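Long-range contacts in tRNA (cytosine(72)-C(5))-methyltransferase (Pyrococcus horikoshii, PDB 5ZVH), which transfers a methyl group from S-adenosyl-L-methionine to carbon 5 of cytosine 72 in the acceptor stems of several archaeal tRNAs, including tRNA(Thr) and tRNA(Cys): residues M187-V192 with G209-H214; V200-A205 with D268-D273; E224-D229 with K251-D256. All coordinates share one frame; numbering follows the deposited sequence.

Interaction 1. Residues M187-V192 with G209-H214. With SFG (sinefungin), chain C.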
# COMPACT_ATOMS: atom_id res chain seq x y z
N MET A 187 -9.26 -0.54 0.86
CA MET A 187 -10.55 -0.19 1.44
C MET A 187 -11.65 -1.14 0.99
O MET A 187 -12.48 -1.56 1.79
CB MET A 187 -10.94 1.25 1.09
CG MET A 187 -10.21 2.31 1.90
SD MET A 187 -10.90 3.96 1.66
CE MET A 187 -10.05 4.46 0.17
N VAL A 188 -11.64 -1.47 -0.30
CA VAL A 188 -12.57 -2.45 -0.84
C VAL A 188 -12.44 -3.77 -0.08
O VAL A 188 -13.44 -4.43 0.20
CB VAL A 188 -12.32 -2.69 -2.35
CG1 VAL A 188 -13.23 -3.79 -2.87
CG2 VAL A 188 -12.54 -1.41 -3.14
N THR A 189 -11.21 -4.12 0.27
CA THR A 189 -10.93 -5.37 0.97
C THR A 189 -11.74 -5.48 2.25
O THR A 189 -12.40 -6.49 2.49
CB THR A 189 -9.42 -5.51 1.30
OG1 THR A 189 -8.67 -5.63 0.09
CG2 THR A 189 -9.16 -6.73 2.15
N ALA A 190 -11.71 -4.44 3.07
CA ALA A 190 -12.44 -4.46 4.34
C ALA A 190 -13.96 -4.51 4.14
O ALA A 190 -14.66 -5.21 4.87
CB ALA A 190 -12.06 -3.25 5.17
N ARG A 191 -14.47 -3.77 3.16
CA ARG A 191 -15.90 -3.77 2.87
C ARG A 191 -16.37 -5.16 2.46
O ARG A 191 -17.37 -5.68 2.98
CB ARG A 191 -16.23 -2.76 1.76
CG ARG A 191 -16.33 -1.31 2.23
CD ARG A 191 -17.71 -1.04 2.79
NE ARG A 191 -17.92 0.37 3.12
CZ ARG A 191 -19.09 0.88 3.47
NH1 ARG A 191 -20.16 0.10 3.52
NH2 ARG A 191 -19.21 2.17 3.76
N VAL A 192 -15.65 -5.77 1.53
CA VAL A 192 -15.98 -7.09 1.02
C VAL A 192 -16.00 -8.16 2.12
O VAL A 192 -16.67 -9.17 2.00
CB VAL A 192 -15.00 -7.46 -0.12
CG1 VAL A 192 -15.06 -8.94 -0.46
CG2 VAL A 192 -15.28 -6.60 -1.34
N GLY A 209 -2.14 -1.59 10.79
CA GLY A 209 -3.52 -1.50 11.24
C GLY A 209 -4.46 -0.75 10.31
O GLY A 209 -5.55 -0.32 10.72
N GLY A 210 -4.05 -0.61 9.06
CA GLY A 210 -4.87 0.03 8.05
C GLY A 210 -6.23 -0.62 7.88
O GLY A 210 -7.26 0.04 8.04
N LYS A 211 -6.25 -1.90 7.57
CA LYS A 211 -7.52 -2.58 7.33
C LYS A 211 -8.22 -2.87 8.65
O LYS A 211 -9.45 -2.91 8.71
CB LYS A 211 -7.32 -3.86 6.52
CG LYS A 211 -6.72 -3.62 5.14
CD LYS A 211 -6.43 -4.91 4.41
CE LYS A 211 -5.86 -4.63 3.03
NZ LYS A 211 -4.52 -3.99 3.12
N THR A 212 -7.44 -3.04 9.71
CA THR A 212 -8.00 -3.38 11.01
C THR A 212 -8.87 -2.24 11.52
O THR A 212 -10.01 -2.44 11.93
CB THR A 212 -6.89 -3.66 12.04
OG1 THR A 212 -5.99 -4.65 11.52
CG2 THR A 212 -7.50 -4.14 13.35
N THR A 213 -8.32 -1.03 11.47
CA THR A 213 -9.05 0.15 11.93
C THR A 213 -10.20 0.48 10.98
O THR A 213 -11.18 1.11 11.39
CB THR A 213 -8.11 1.36 12.07
OG1 THR A 213 -7.35 1.52 10.87
CG2 THR A 213 -7.17 1.14 13.23
N HIS A 214 -10.09 0.08 9.72
CA HIS A 214 -11.21 0.23 8.79
C HIS A 214 -12.38 -0.65 9.23
O HIS A 214 -13.52 -0.20 9.27
CB HIS A 214 -10.79 -0.10 7.36
CG HIS A 214 -11.83 0.23 6.33
ND1 HIS A 214 -11.65 -0.01 4.99
CD2 HIS A 214 -13.06 0.79 6.45
CE1 HIS A 214 -12.72 0.38 4.32
NE2 HIS A 214 -13.59 0.87 5.19
N SFG C . -2.74 -5.25 6.12
CA SFG C . -1.91 -4.44 6.94
C SFG C . -2.52 -3.05 7.04
O SFG C . -1.88 -2.10 7.51
OXT SFG C . -3.70 -2.86 6.65
CB SFG C . -0.49 -4.43 6.35
CG SFG C . 0.08 -5.90 6.24
CD SFG C . 1.61 -5.87 6.12
NE SFG C . 1.95 -5.36 4.88
C5' SFG C . 2.20 -7.28 6.28
C4' SFG C . 2.24 -7.65 7.78
O4' SFG C . 2.34 -8.96 7.95
C3' SFG C . 3.45 -7.05 8.46
O3' SFG C . 3.04 -6.26 9.47
C2' SFG C . 4.23 -8.28 9.05
O2' SFG C . 4.86 -7.91 10.36
C1' SFG C . 3.31 -9.15 9.22
N9 SFG C . 3.84 -10.50 9.21
C8 SFG C . 4.78 -11.00 8.39
N7 SFG C . 4.97 -12.31 8.72
C5 SFG C . 4.15 -12.60 9.75
C6 SFG C . 3.94 -13.77 10.47
N6 SFG C . 4.54 -15.08 10.35
N1 SFG C . 3.04 -13.80 11.47
C2 SFG C . 2.32 -12.66 11.78
N3 SFG C . 2.53 -11.51 11.07
C4 SFG C . 3.45 -11.49 10.06

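Interaction 2. Residues V200-A205 with D268-D273. With SFG (sinefungin), chain C.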
# COMPACT_ATOMS: atom_id res chain seq x y z
N VAL A 200 -16.91 -13.15 15.33
CA VAL A 200 -15.55 -13.29 15.83
C VAL A 200 -14.60 -13.01 14.66
O VAL A 200 -14.66 -13.69 13.64
CB VAL A 200 -15.27 -14.69 16.41
CG1 VAL A 200 -13.94 -14.71 17.13
CG2 VAL A 200 -16.39 -15.10 17.35
N ILE A 201 -13.73 -12.02 14.83
CA ILE A 201 -12.99 -11.47 13.70
C ILE A 201 -11.49 -11.48 13.94
O ILE A 201 -11.01 -11.07 15.00
CB ILE A 201 -13.45 -10.02 13.42
CG1 ILE A 201 -14.94 -9.99 13.07
CG2 ILE A 201 -12.60 -9.39 12.32
CD1 ILE A 201 -15.53 -8.60 13.04
N ILE A 202 -10.74 -11.95 12.94
CA ILE A 202 -9.30 -12.02 13.07
C ILE A 202 -8.58 -11.44 11.86
O ILE A 202 -8.76 -11.91 10.73
CB ILE A 202 -8.81 -13.47 13.28
CG1 ILE A 202 -9.52 -14.12 14.47
CG2 ILE A 202 -7.30 -13.50 13.44
CD1 ILE A 202 -9.17 -15.57 14.66
N ASP A 203 -7.75 -10.44 12.12
CA ASP A 203 -6.81 -9.89 11.15
C ASP A 203 -5.43 -10.44 11.50
O ASP A 203 -4.79 -9.96 12.43
CB ASP A 203 -6.82 -8.36 11.20
CG ASP A 203 -6.14 -7.72 10.01
OD1 ASP A 203 -5.36 -8.41 9.30
OD2 ASP A 203 -6.37 -6.51 9.78
N MET A 204 -4.96 -11.44 10.75
CA MET A 204 -3.80 -12.21 11.19
C MET A 204 -2.47 -11.68 10.67
O MET A 204 -1.42 -12.27 10.93
CB MET A 204 -3.95 -13.68 10.79
CG MET A 204 -4.12 -13.93 9.31
SD MET A 204 -4.23 -15.70 8.99
CE MET A 204 -5.70 -16.07 9.89
N ALA A 205 -2.52 -10.59 9.92
CA ALA A 205 -1.32 -9.86 9.55
C ALA A 205 -1.69 -8.38 9.52
O ALA A 205 -1.83 -7.78 8.46
CB ALA A 205 -0.80 -10.32 8.20
N ASP A 268 -15.51 -16.38 12.77
CA ASP A 268 -16.53 -16.26 11.73
C ASP A 268 -15.98 -15.52 10.51
O ASP A 268 -16.37 -15.78 9.37
CB ASP A 268 -17.76 -15.54 12.28
CG ASP A 268 -18.34 -16.24 13.48
OD1 ASP A 268 -19.08 -17.23 13.29
OD2 ASP A 268 -18.03 -15.81 14.61
N LYS A 269 -15.07 -14.59 10.78
CA LYS A 269 -14.51 -13.75 9.74
C LYS A 269 -13.01 -13.64 9.95
O LYS A 269 -12.55 -13.28 11.03
CB LYS A 269 -15.14 -12.35 9.74
CG LYS A 269 -16.64 -12.32 9.55
CD LYS A 269 -17.00 -12.66 8.12
CE LYS A 269 -18.51 -12.70 7.93
NZ LYS A 269 -19.12 -11.41 8.33
N ILE A 270 -12.26 -13.97 8.91
CA ILE A 270 -10.82 -13.81 8.94
C ILE A 270 -10.32 -13.01 7.74
O ILE A 270 -10.58 -13.36 6.59
CB ILE A 270 -10.11 -15.17 8.96
CG1 ILE A 270 -10.28 -15.83 10.33
CG2 ILE A 270 -8.66 -14.99 8.66
CD1 ILE A 270 -9.51 -17.13 10.48
N LEU A 271 -9.59 -11.94 8.03
CA LEU A 271 -8.89 -11.21 6.98
C LEU A 271 -7.43 -11.64 6.95
O LEU A 271 -6.74 -11.59 7.97
CB LEU A 271 -9.00 -9.70 7.20
CG LEU A 271 -8.12 -8.86 6.26
CD1 LEU A 271 -8.48 -9.12 4.80
CD2 LEU A 271 -8.25 -7.39 6.58
N LEU A 272 -6.98 -12.08 5.78
CA LEU A 272 -5.58 -12.42 5.58
C LEU A 272 -4.98 -11.52 4.50
O LEU A 272 -5.03 -11.82 3.31
CB LEU A 272 -5.41 -13.90 5.21
CG LEU A 272 -3.99 -14.35 4.87
CD1 LEU A 272 -2.98 -13.95 5.94
CD2 LEU A 272 -3.95 -15.85 4.63
N ASP A 273 -4.44 -10.39 4.94
CA ASP A 273 -3.74 -9.49 4.05
C ASP A 273 -2.27 -9.90 4.07
O ASP A 273 -1.47 -9.35 4.82
CB ASP A 273 -3.95 -8.03 4.47
CG ASP A 273 -3.29 -7.04 3.53
OD1 ASP A 273 -3.37 -7.26 2.30
OD2 ASP A 273 -2.73 -6.04 4.02
N SFG C . -2.74 -5.25 6.12
CA SFG C . -1.91 -4.44 6.94
C SFG C . -2.52 -3.05 7.04
O SFG C . -1.88 -2.10 7.51
OXT SFG C . -3.70 -2.86 6.65
CB SFG C . -0.49 -4.43 6.35
CG SFG C . 0.08 -5.90 6.24
CD SFG C . 1.61 -5.87 6.12
NE SFG C . 1.95 -5.36 4.88
C5' SFG C . 2.20 -7.28 6.28
C4' SFG C . 2.24 -7.65 7.78
O4' SFG C . 2.34 -8.96 7.95
C3' SFG C . 3.45 -7.05 8.46
O3' SFG C . 3.04 -6.26 9.47
C2' SFG C . 4.23 -8.28 9.05
O2' SFG C . 4.86 -7.91 10.36
C1' SFG C . 3.31 -9.15 9.22
N9 SFG C . 3.84 -10.50 9.21
C8 SFG C . 4.78 -11.00 8.39
N7 SFG C . 4.97 -12.31 8.72
C5 SFG C . 4.15 -12.60 9.75
C6 SFG C . 3.94 -13.77 10.47
N6 SFG C . 4.54 -15.08 10.35
N1 SFG C . 3.04 -13.80 11.47
C2 SFG C . 2.32 -12.66 11.78
N3 SFG C . 2.53 -11.51 11.07
C4 SFG C . 3.45 -11.49 10.06

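Interaction 3. Residues E224-D229 with K251-D256. With SFG (sinefungin), chain C.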
# COMPACT_ATOMS: atom_id res chain seq x y z
N GLU A 224 -15.48 -6.94 18.74
CA GLU A 224 -14.05 -7.07 19.02
C GLU A 224 -13.30 -7.55 17.78
O GLU A 224 -13.78 -8.41 17.04
CB GLU A 224 -13.82 -8.03 20.19
CG GLU A 224 -12.37 -8.47 20.39
CD GLU A 224 -12.18 -9.40 21.58
OE1 GLU A 224 -11.75 -8.93 22.65
OE2 GLU A 224 -12.44 -10.61 21.43
N ILE A 225 -12.12 -6.97 17.55
CA ILE A 225 -11.25 -7.41 16.47
C ILE A 225 -9.92 -7.88 17.03
O ILE A 225 -9.24 -7.13 17.74
CB ILE A 225 -10.97 -6.28 15.45
CG1 ILE A 225 -12.26 -5.77 14.83
CG2 ILE A 225 -10.00 -6.77 14.37
CD1 ILE A 225 -12.11 -4.42 14.15
N ILE A 226 -9.56 -9.11 16.73
CA ILE A 226 -8.26 -9.62 17.14
C ILE A 226 -7.27 -9.37 16.02
O ILE A 226 -7.48 -9.79 14.88
CB ILE A 226 -8.30 -11.10 17.49
CG1 ILE A 226 -9.36 -11.35 18.56
CG2 ILE A 226 -6.93 -11.57 17.96
CD1 ILE A 226 -9.55 -12.79 18.90
N ALA A 227 -6.20 -8.66 16.34
CA ALA A 227 -5.22 -8.26 15.34
C ALA A 227 -3.85 -8.84 15.65
O ALA A 227 -3.28 -8.59 16.71
CB ALA A 227 -5.16 -6.75 15.26
N ILE A 228 -3.33 -9.64 14.72
CA ILE A 228 -2.11 -10.39 14.92
C ILE A 228 -0.97 -9.85 14.06
O ILE A 228 -1.17 -9.55 12.89
CB ILE A 228 -2.33 -11.88 14.59
CG1 ILE A 228 -3.46 -12.46 15.44
CG2 ILE A 228 -1.04 -12.67 14.76
CD1 ILE A 228 -3.79 -13.88 15.10
N ASP A 229 0.21 -9.72 14.65
CA ASP A 229 1.43 -9.46 13.88
C ASP A 229 2.67 -10.01 14.60
O ASP A 229 2.70 -10.06 15.83
CB ASP A 229 1.61 -7.97 13.60
CG ASP A 229 2.43 -7.70 12.35
OD1 ASP A 229 3.68 -7.73 12.45
OD2 ASP A 229 1.83 -7.47 11.28
N LYS A 251 -8.08 -5.88 19.90
CA LYS A 251 -7.18 -6.58 20.79
C LYS A 251 -5.94 -7.03 20.03
O LYS A 251 -6.03 -7.87 19.13
CB LYS A 251 -7.89 -7.78 21.44
CG LYS A 251 -6.99 -8.70 22.28
CD LYS A 251 -6.26 -7.95 23.39
CE LYS A 251 -5.72 -8.92 24.44
NZ LYS A 251 -4.92 -10.02 23.84
N LEU A 252 -4.79 -6.46 20.38
CA LEU A 252 -3.51 -6.83 19.78
C LEU A 252 -2.89 -8.08 20.41
O LEU A 252 -2.85 -8.20 21.63
CB LEU A 252 -2.51 -5.67 19.89
CG LEU A 252 -2.40 -4.67 18.74
CD1 LEU A 252 -3.75 -4.25 18.24
CD2 LEU A 252 -1.61 -3.46 19.17
N VAL A 253 -2.43 -9.00 19.57
CA VAL A 253 -1.67 -10.16 20.02
C VAL A 253 -0.44 -10.36 19.14
O VAL A 253 -0.54 -10.43 17.91
CB VAL A 253 -2.53 -11.44 20.05
CG1 VAL A 253 -3.50 -11.40 21.22
CG2 VAL A 253 -3.28 -11.62 18.76
N GLN A 254 0.74 -10.43 19.76
CA GLN A 254 1.97 -10.72 19.03
C GLN A 254 2.24 -12.23 18.95
O GLN A 254 2.26 -12.91 19.97
CB GLN A 254 3.15 -10.02 19.70
CG GLN A 254 4.44 -10.11 18.92
CD GLN A 254 5.61 -9.49 19.66
OE1 GLN A 254 5.44 -8.96 20.76
NE2 GLN A 254 6.79 -9.54 19.05
N MET A 255 2.49 -12.72 17.74
CA MET A 255 2.68 -14.16 17.49
C MET A 255 2.89 -14.45 16.01
O MET A 255 2.53 -13.64 15.15
CB MET A 255 1.47 -14.97 17.98
CG MET A 255 0.26 -14.87 17.07
SD MET A 255 -1.16 -15.89 17.52
CE MET A 255 -0.50 -17.54 17.30
N ASP A 256 3.48 -15.61 15.72
CA ASP A 256 3.56 -16.12 14.36
C ASP A 256 2.17 -16.61 13.95
O ASP A 256 1.67 -17.60 14.49
CB ASP A 256 4.60 -17.24 14.26
CG ASP A 256 4.72 -17.82 12.86
OD1 ASP A 256 4.15 -17.24 11.91
OD2 ASP A 256 5.38 -18.87 12.71
N SFG C . -2.74 -5.25 6.12
CA SFG C . -1.91 -4.44 6.94
C SFG C . -2.52 -3.05 7.04
O SFG C . -1.88 -2.10 7.51
OXT SFG C . -3.70 -2.86 6.65
CB SFG C . -0.49 -4.43 6.35
CG SFG C . 0.08 -5.90 6.24
CD SFG C . 1.61 -5.87 6.12
NE SFG C . 1.95 -5.36 4.88
C5' SFG C . 2.20 -7.28 6.28
C4' SFG C . 2.24 -7.65 7.78
O4' SFG C . 2.34 -8.96 7.95
C3' SFG C . 3.45 -7.05 8.46
O3' SFG C . 3.04 -6.26 9.47
C2' SFG C . 4.23 -8.28 9.05
O2' SFG C . 4.86 -7.91 10.36
C1' SFG C . 3.31 -9.15 9.22
N9 SFG C . 3.84 -10.50 9.21
C8 SFG C . 4.78 -11.00 8.39
N7 SFG C . 4.97 -12.31 8.72
C5 SFG C . 4.15 -12.60 9.75
C6 SFG C . 3.94 -13.77 10.47
N6 SFG C . 4.54 -15.08 10.35
N1 SFG C . 3.04 -13.80 11.47
C2 SFG C . 2.32 -12.66 11.78
N3 SFG C . 2.53 -11.51 11.07
C4 SFG C . 3.45 -11.49 10.06

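Interaction 1. Residues M187-V192 with G209-H214
His214 meets Met187 with the edge of its imidazole, whose CE1 stops 3.2 Å from Met187 O close to the ring plane. No hydrogen bond joins the two segments; the ring carbon simply packs edge-on against the carbonyl oxygen. The ring extends from helix 210-218 because CG lies opposite the backbone N (chi1 -171°). Ala190 leaves room for it: its methyl group CB rests 3.3 Å from His214 ND1, while CB and CG of Met187 both pack against CE1. NE2 is held by Glu69, which also pairs with Arg191 and thus ties both helices to one carboxylate.

Farther along, the aliphatic part of Lys211 crosses Thr189 at a slant, with Lys211 CD 4.0 Å from Thr189 CG2. Thr189 suits this buried place because its methyl faces the lysine chain while its hydroxyl is bonded to Pro185 O. Lys211 is extended as far as CE and then bends (chi4 66°), and NZ forms a salt bridge with Asp273 and a hydrogen bond with Ser186.

The helix axes approach to 9.3 Å at 45°, and the start of helix 210-218 receives the carboxylate of sinefungin. Lys211 N donates to OXT at 2.9 Å and Gly210 N to ligand O at 3.1 Å. Gly209, the N-cap, has a backbone turn with positive phi that suits glycine, and the missing side chain of Gly210 gives the carboxylate space. Such a glycine-rich turn leading into a helix is the cofactor-binding loop of class I S-adenosylmethionine methyltransferases.

Interaction 2. Residues V200-A205 with D268-D273
Met204 leaves the end of strand 201-203 and leans over strand 269-273 to touch Ile270 and Leu272. Its CB lies 4.5 Å from Leu271 O. The first torsion places CG between the backbone N and the carbonyl carbon (chi1 58°), which turns the chain toward the neighbouring strand, and CG packs 3.6 Å from Leu272 CD1. SD remains beside the same methyl at 3.7 Å. A bend at chi3 then folds CE back over Ile270, where it meets CG2 at 3.4 Å. A long, flexible, unbranched thioether suits this place, since it can follow the uneven surface made by two branched residues. Ala308 of helix 291-311 touches both Met204 and Ile270, closing this apolar layer.

Beneath it, the two strands run parallel, 8° apart, with Ile201, Ile202 and Asp203 opposite Lys269, Ile270 and Leu271. Ile202 is gripped through both its N and its O: the N donates to Lys269 O at 2.9 Å and the O accepts from Leu271 N at 2.8 Å. At Val200, the carbonyl O takes two donors, Asp268 N and Lys269 N. The carboxylate of Asp268 turns back to receive Val200 N on the anti lone pair of OD2, so an acidic residue helps fix the pairing at its outer end.

On the face opposite Ile270, Asp203 lies alongside Leu271, both pointing the same way, its OD2 hydrogen-bonded to Thr212 of the helix that starts at the carboxylate site. Toward sinefungin, Ala205 offers only a methyl, 3.4 Å from ligand O4', while Asp273 is held by Ser321 and Lys211. The hydrophobic, backbone-bonded middle thus gives way on this side to a polar end, where a hydroxyl and a lysine would probably keep Asp273 in a fixed orientation beside the ligand.

Interaction 3. Residues E224-D229 with K251-D256
Ile228 stands between Val253 and Met255 and turns a different branch to each. With CG1 opposite the carbonyl carbon and CG2 opposite the backbone N, its CG1 lies 3.4 Å from Val253 CG2, and its CG2 meets Met255 CG at the same distance. Both partners cross the isoleucine at a slant instead of lying alongside it. Val253 CG2 also reaches Ile226 CG2 at 3.7 Å, so one valine methyl fills the dip between two isoleucines that project from the same face of the sheet. Beta-branched residues suit such a face, being bulky close to the backbone and at ease in an extended chain.

On the other face Ala227 and Leu252 point toward helix 232-245, where Ile242 touches the leucine. The small Ala227 is consistent with close packing, touching Met238 of that helix and also Thr212 of helix 210-218, and Leu252 CD1 reaches only as near as 4.1 Å to its CB. The strands are parallel with a 27° twist, joined by alternating bonds such as Lys251 N to Ile225 O at 2.8 Å and Ala227 N to Lys251 O at 2.9 Å. The last of them, Met255 N to Asp229 O, comes from above the carbonyl plane, as the strand 251-254 gives way to loop.

There the two acids face sinefungin. Asp229 directs OD1 to ribose O2' and OD2 to O3', although both bonds are modelled very short and their lengths are doubtful. Ser231 N and Ala207 N hold the same carboxylate from the protein side. Asp256 OD1 accepts adenine N6 at 2.7 Å, nearly straight at 166°, while its OD2 pairs with Arg258. The chemistry implies a division of labour: one carboxylate reads the ribose diol, the other the exocyclic amino group of adenine.

All three contacts belong to the Rossmann-like methyltransferase domain and all touch one sinefungin molecule. Interactions 2 and 3 are neighbours in a single sheet, their centres 9 Å apart, because strands 201-203 and 225-229 pair directly; interaction 3 is nested within the chain loop that interaction 2 closes. Interaction 1 brings helices 184-193 and 210-218 against the sheet; its centre is about 11 Å from that of interaction 2 and about 15 Å from that of interaction 3. Its segments alternate with those of interaction 2 along the chain. Strand 201-203, helix 210-218, strand 225-229 and strand 250-254 follow in this order, and the groups binding the ligand gather at the C-terminal ends of the parallel strands.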